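Local structure of GTP-sensing transcriptional pleiotropic repressor CodY (Clostridioides difficile, 5N0L) at residues Val118-Leu132 with Ala147-Leu159. The protein probably senses the nutrient state by binding isoleucine in its GAF domain and adjusts, as a pleiotropic repressor, the transcription of many genes. Residues are numbered along the deposited sequence; the frame is centred on the assembly and turned at random. Where two conformers were deposited one is given.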
loop_
_atom_site.group_PDB
_atom_site.type_symbol
_atom_site.label_atom_id
_atom_site.label_comp_id
_atom_site.label_asym_id
_atom_site.label_seq_id
_atom_site.Cartn_x
_atom_site.Cartn_y
_atom_site.Cartn_z
ATOM N N VAL A 118 -19.107 18.500 11.378
ATOM C CA VAL A 118 -18.610 18.493 10.014
ATOM C C VAL A 118 -18.545 17.079 9.483
ATOM O O VAL A 118 -17.722 16.281 10.028
ATOM C CB VAL A 118 -17.246 19.129 9.881
ATOM C CG1 VAL A 118 -16.827 19.196 8.404
ATOM C CG2 VAL A 118 -17.258 20.509 10.557
ATOM N N PRO A 119 -19.310 16.807 8.408
ATOM C CA PRO A 119 -19.165 15.464 7.780
ATOM C C PRO A 119 -17.768 15.236 7.239
ATOM O O PRO A 119 -17.125 16.117 6.644
ATOM C CB PRO A 119 -20.196 15.470 6.664
ATOM C CG PRO A 119 -21.284 16.409 7.159
ATOM C CD PRO A 119 -20.525 17.494 7.892
ATOM N N ILE A 120 -17.258 14.000 7.383
ATOM C CA ILE A 120 -15.987 13.625 6.813
ATOM C C ILE A 120 -16.311 12.729 5.630
ATOM O O ILE A 120 -16.928 11.645 5.787
ATOM C CB ILE A 120 -15.090 12.870 7.816
ATOM C CG1 ILE A 120 -14.699 13.748 8.997
ATOM C CG2 ILE A 120 -13.892 12.286 7.122
ATOM C CD1 ILE A 120 -13.952 13.159 10.208
ATOM N N LEU A 121 -15.902 13.163 4.459
ATOM C CA LEU A 121 -16.225 12.557 3.203
ATOM C C LEU A 121 -14.904 12.248 2.498
ATOM O O LEU A 121 -13.884 12.927 2.659
ATOM C CB LEU A 121 -17.027 13.505 2.331
ATOM C CG LEU A 121 -18.289 14.137 2.968
ATOM C CD1 LEU A 121 -18.978 15.143 2.028
ATOM C CD2 LEU A 121 -19.278 13.083 3.434
ATOM N N GLY A 122 -14.910 11.135 1.776
ATOM C CA GLY A 122 -13.741 10.684 1.097
ATOM C C GLY A 122 -14.254 9.803 0.025
ATOM O O GLY A 122 -15.094 9.002 0.301
ATOM N N SER A 123 -13.793 10.032 -1.211
ATOM C CA SER A 123 -14.251 9.338 -2.408
ATOM C C SER A 123 -15.761 9.118 -2.419
ATOM O O SER A 123 -16.260 7.964 -2.423
ATOM C CB SER A 123 -13.463 8.051 -2.572
ATOM O OG SER A 123 -12.108 8.358 -2.899
ATOM N N GLY A 124 -16.456 10.263 -2.405
ATOM C CA GLY A 124 -17.939 10.339 -2.329
ATOM C C GLY A 124 -18.722 9.581 -1.260
ATOM O O GLY A 124 -19.947 9.457 -1.378
ATOM N N GLN A 125 -18.051 9.110 -0.206
ATOM C CA GLN A 125 -18.682 8.301 0.851
ATOM C C GLN A 125 -18.597 9.066 2.166
ATOM O O GLN A 125 -17.606 9.752 2.435
ATOM C CB GLN A 125 -17.959 6.991 1.092
ATOM C CG GLN A 125 -17.816 6.103 -0.089
ATOM C CD GLN A 125 -16.925 4.925 0.259
ATOM O OE1 GLN A 125 -15.842 4.768 -0.308
ATOM N NE2 GLN A 125 -17.329 4.157 1.259
ATOM N N ARG A 126 -19.599 8.906 3.014
ATOM C CA ARG A 126 -19.568 9.464 4.363
ATOM C C ARG A 126 -18.766 8.430 5.266
ATOM O O ARG A 126 -19.263 7.356 5.568
ATOM C CB ARG A 126 -20.956 9.617 4.873
ATOM C CG ARG A 126 -21.145 10.059 6.330
ATOM C CD ARG A 126 -20.557 11.481 6.570
ATOM N NE ARG A 126 -20.767 12.022 7.867
ATOM C CZ ARG A 126 -21.911 12.589 8.290
ATOM N NH1 ARG A 126 -22.949 12.730 7.510
ATOM N NH2 ARG A 126 -21.998 13.079 9.508
ATOM N N LEU A 127 -17.552 8.833 5.604
ATOM C CA LEU A 127 -16.594 8.043 6.367
ATOM C C LEU A 127 -16.581 8.283 7.833
ATOM O O LEU A 127 -16.059 7.479 8.598
ATOM C CB LEU A 127 -15.207 8.207 5.784
ATOM C CG LEU A 127 -15.017 7.775 4.342
ATOM C CD1 LEU A 127 -13.603 8.080 3.841
ATOM C CD2 LEU A 127 -15.367 6.331 4.142
ATOM N N GLY A 128 -17.095 9.439 8.264
ATOM C CA GLY A 128 -17.073 9.770 9.647
ATOM C C GLY A 128 -17.539 11.247 9.859
ATOM O O GLY A 128 -18.183 11.813 8.929
ATOM N N THR A 129 -17.248 11.746 11.032
ATOM C CA THR A 129 -17.702 13.085 11.489
ATOM C C THR A 129 -16.685 13.710 12.360
ATOM O O THR A 129 -16.030 13.104 13.160
ATOM C CB THR A 129 -19.071 12.945 12.237
ATOM O OG1 THR A 129 -20.015 12.195 11.461
ATOM C CG2 THR A 129 -19.752 14.280 12.514
ATOM N N LEU A 130 -16.476 15.039 12.156
ATOM C CA LEU A 130 -15.626 15.817 12.989
ATOM C C LEU A 130 -16.593 16.669 13.833
ATOM O O LEU A 130 -17.481 17.354 13.290
ATOM C CB LEU A 130 -14.680 16.685 12.131
ATOM C CG LEU A 130 -13.822 17.621 12.896
ATOM C CD1 LEU A 130 -12.673 17.062 13.693
ATOM C CD2 LEU A 130 -13.162 18.644 11.886
ATOM N N VAL A 131 -16.442 16.624 15.135
ATOM C CA VAL A 131 -17.257 17.334 16.124
ATOM C C VAL A 131 -16.369 18.227 16.963
ATOM O O VAL A 131 -15.287 17.862 17.469
ATOM C CB VAL A 131 -18.049 16.368 17.045
ATOM C CG1 VAL A 131 -18.890 17.168 18.004
ATOM C CG2 VAL A 131 -18.930 15.461 16.242
ATOM N N LEU A 132 -16.726 19.549 16.994
ATOM C CA LEU A 132 -15.929 20.525 17.650
ATOM C C LEU A 132 -16.843 21.286 18.573
ATOM O O LEU A 132 -17.978 21.570 18.202
ATOM C CB LEU A 132 -15.308 21.535 16.665
ATOM C CG LEU A 132 -14.452 20.859 15.609
ATOM C CD1 LEU A 132 -14.966 21.259 14.277
ATOM C CD2 LEU A 132 -12.996 21.164 15.689
ATOM N N ALA A 147 -11.795 23.847 10.013
ATOM C CA ALA A 147 -12.549 22.545 10.296
ATOM C C ALA A 147 -12.838 21.768 9.092
ATOM O O ALA A 147 -12.658 20.502 9.075
ATOM C CB ALA A 147 -13.786 22.766 11.046
ATOM N N GLU A 148 -13.285 22.387 8.015
ATOM C CA GLU A 148 -13.628 21.705 6.855
ATOM C C GLU A 148 -12.467 21.137 6.070
ATOM O O GLU A 148 -12.578 19.974 5.518
ATOM C CB GLU A 148 -14.562 22.505 5.957
ATOM C CG GLU A 148 -15.911 22.685 6.600
ATOM C CD GLU A 148 -16.961 23.320 5.742
ATOM O OE1 GLU A 148 -16.689 23.558 4.525
ATOM O OE2 GLU A 148 -18.064 23.533 6.322
ATOM N N TYR A 149 -11.355 21.881 5.967
ATOM C CA TYR A 149 -10.270 21.359 5.312
ATOM C C TYR A 149 -9.665 20.198 6.193
ATOM O O TYR A 149 -9.208 19.212 5.597
ATOM C CB TYR A 149 -9.224 22.314 4.805
ATOM C CG TYR A 149 -8.146 22.716 5.622
ATOM C CD1 TYR A 149 -7.019 21.863 5.887
ATOM C CD2 TYR A 149 -8.049 24.071 6.013
ATOM C CE1 TYR A 149 -5.943 22.329 6.574
ATOM C CE2 TYR A 149 -6.984 24.512 6.712
ATOM C CZ TYR A 149 -5.910 23.673 6.956
ATOM O OH TYR A 149 -4.858 24.169 7.647
ATOM N N SER A 150 -9.675 20.366 7.485
ATOM C CA SER A 150 -9.144 19.283 8.388
ATOM C C SER A 150 -9.979 18.026 8.266
ATOM O O SER A 150 -9.349 16.910 8.140
ATOM C CB SER A 150 -9.154 19.775 9.811
ATOM O OG SER A 150 -8.175 20.751 10.094
ATOM N N ALA A 151 -11.283 18.160 8.188
ATOM C CA ALA A 151 -12.185 16.992 7.883
ATOM C C ALA A 151 -11.921 16.345 6.577
ATOM O O ALA A 151 -11.880 15.101 6.446
ATOM C CB ALA A 151 -13.641 17.361 8.006
ATOM N N THR A 152 -11.702 17.151 5.511
ATOM C CA THR A 152 -11.353 16.631 4.252
ATOM C C THR A 152 -10.012 15.846 4.290
ATOM O O THR A 152 -9.898 14.786 3.652
ATOM C CB THR A 152 -11.280 17.829 3.218
ATOM O OG1 THR A 152 -12.607 18.345 3.112
ATOM C CG2 THR A 152 -10.859 17.377 1.905
ATOM N N VAL A 153 -9.030 16.355 5.018
ATOM C CA VAL A 153 -7.764 15.654 5.141
ATOM C C VAL A 153 -7.973 14.268 5.883
ATOM O O VAL A 153 -7.434 13.227 5.378
ATOM C CB VAL A 153 -6.748 16.480 5.909
ATOM C CG1 VAL A 153 -5.546 15.656 6.402
ATOM C CG2 VAL A 153 -6.254 17.553 4.979
ATOM N N VAL A 154 -8.759 14.280 6.907
ATOM C CA VAL A 154 -9.126 12.936 7.579
ATOM C C VAL A 154 -9.725 11.981 6.545
ATOM O O VAL A 154 -9.222 10.811 6.404
ATOM C CB VAL A 154 -10.020 13.085 8.812
ATOM C CG1 VAL A 154 -10.419 11.636 9.391
ATOM C CG2 VAL A 154 -9.391 13.890 9.915
ATOM N N GLY A 155 -10.679 12.479 5.729
ATOM C CA GLY A 155 -11.216 11.730 4.607
ATOM C C GLY A 155 -10.239 11.093 3.625
ATOM O O GLY A 155 -10.401 9.928 3.219
ATOM N N LEU A 156 -9.182 11.830 3.304
ATOM C CA LEU A 156 -8.149 11.407 2.433
ATOM C C LEU A 156 -7.291 10.334 3.040
ATOM O O LEU A 156 -6.623 9.587 2.316
ATOM C CB LEU A 156 -7.182 12.565 2.063
ATOM C CG LEU A 156 -7.786 13.618 1.142
ATOM C CD1 LEU A 156 -6.732 14.704 1.067
ATOM C CD2 LEU A 156 -8.028 13.115 -0.259
ATOM N N GLU A 157 -7.226 10.375 4.357
ATOM C CA GLU A 157 -6.304 9.506 5.119
ATOM C C GLU A 157 -6.978 8.234 5.592
ATOM O O GLU A 157 -6.255 7.277 5.934
ATOM C CB GLU A 157 -5.712 10.225 6.302
ATOM C CG GLU A 157 -4.721 11.307 5.929
ATOM C CD GLU A 157 -3.415 10.820 5.347
ATOM O OE1 GLU A 157 -2.879 11.707 4.642
ATOM O OE2 GLU A 157 -2.936 9.631 5.608
ATOM N N ILE A 158 -8.295 8.227 5.645
ATOM C CA ILE A 158 -9.026 6.996 5.966
ATOM C C ILE A 158 -9.325 6.157 4.718
ATOM O O ILE A 158 -9.202 4.904 4.726
ATOM C CB ILE A 158 -10.390 7.271 6.559
ATOM C CG1 ILE A 158 -10.263 7.899 7.894
ATOM C CG2 ILE A 158 -11.042 5.892 6.788
ATOM C CD1 ILE A 158 -11.630 8.299 8.444
ATOM N N LEU A 159 -9.766 6.907 3.690
ATOM C CA LEU A 159 -10.304 6.519 2.359
ATOM C C LEU A 159 -9.706 5.278 1.734
ATOM O O LEU A 159 -10.360 4.208 1.805
ATOM C CB LEU A 159 -10.198 7.764 1.426
ATOM C CG LEU A 159 -10.209 7.898 -0.089
ATOM C CD1 LEU A 159 -10.326 9.400 -0.455
ATOM C CD2 LEU A 159 -8.972 7.296 -0.758
ATOM O OXT LEU A 159 -8.609 5.276 1.167
HETATM O O HOH W 1 -11.648 13.785 1.652
#
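The methyl of Ala151 sits beneath a hairpin of the GAF-domain sheet and is met there by three side chains, a compact example of how a helix with small residues docks on a β-sheet. Val118 brings CG1 to 3.7 Å from Ala151 CB, Ile120 lays CG1 alongside it, and Leu130 CD2 comes in from the neighbouring strand. CG1 of Val118 lies anti to the backbone N (chi1 -175°), which turns it to the helix and leaves CG2 for Ala147. Ile120 divides its branches: CD1 runs on to Val154 CG1 at 3.9 Å, while CG2 rests on the backbone, 3.5 Å from Gly155 N. One turn earlier, Ala147 takes Leu132 CD1 on its methyl at 3.8 Å, and helix 30-40 packs on Leu130 and Leu132.

Spacing is closest where Gly122 faces Gly155, their CA atoms 4.4 Å apart. The two glycines let the chains approach, and Gly155 CA makes a CH···O contact with Leu121 O, 3.5 Å away. That oxygen also accepts a bond from a water, which donates a second one to Thr152 O and so bridges strand and helix. Across the hairpin, a classic β-bulge at Leu127 and Gly128 lies opposite Ile120, and Leu127 CD1 lies 4.3 Å from Ile158 CB.

Beyond the glycines the contact slackens: the turn at Ser123 and the terminal Leu159 are poorly ordered, and their touching is correspondingly less certain. Beside Val118, Glu148 packs its CG on the valine, while its OE2 is hydrogen-bonded to Thr91 OG1 and forms a salt bridge with Arg13 of a second subunit. Direct contact between hairpin and helix is thus overwhelmingly apolar, its closeness set by alanine and glycine, while the carboxylate of Glu148 serves the surroundings and the subunit interface.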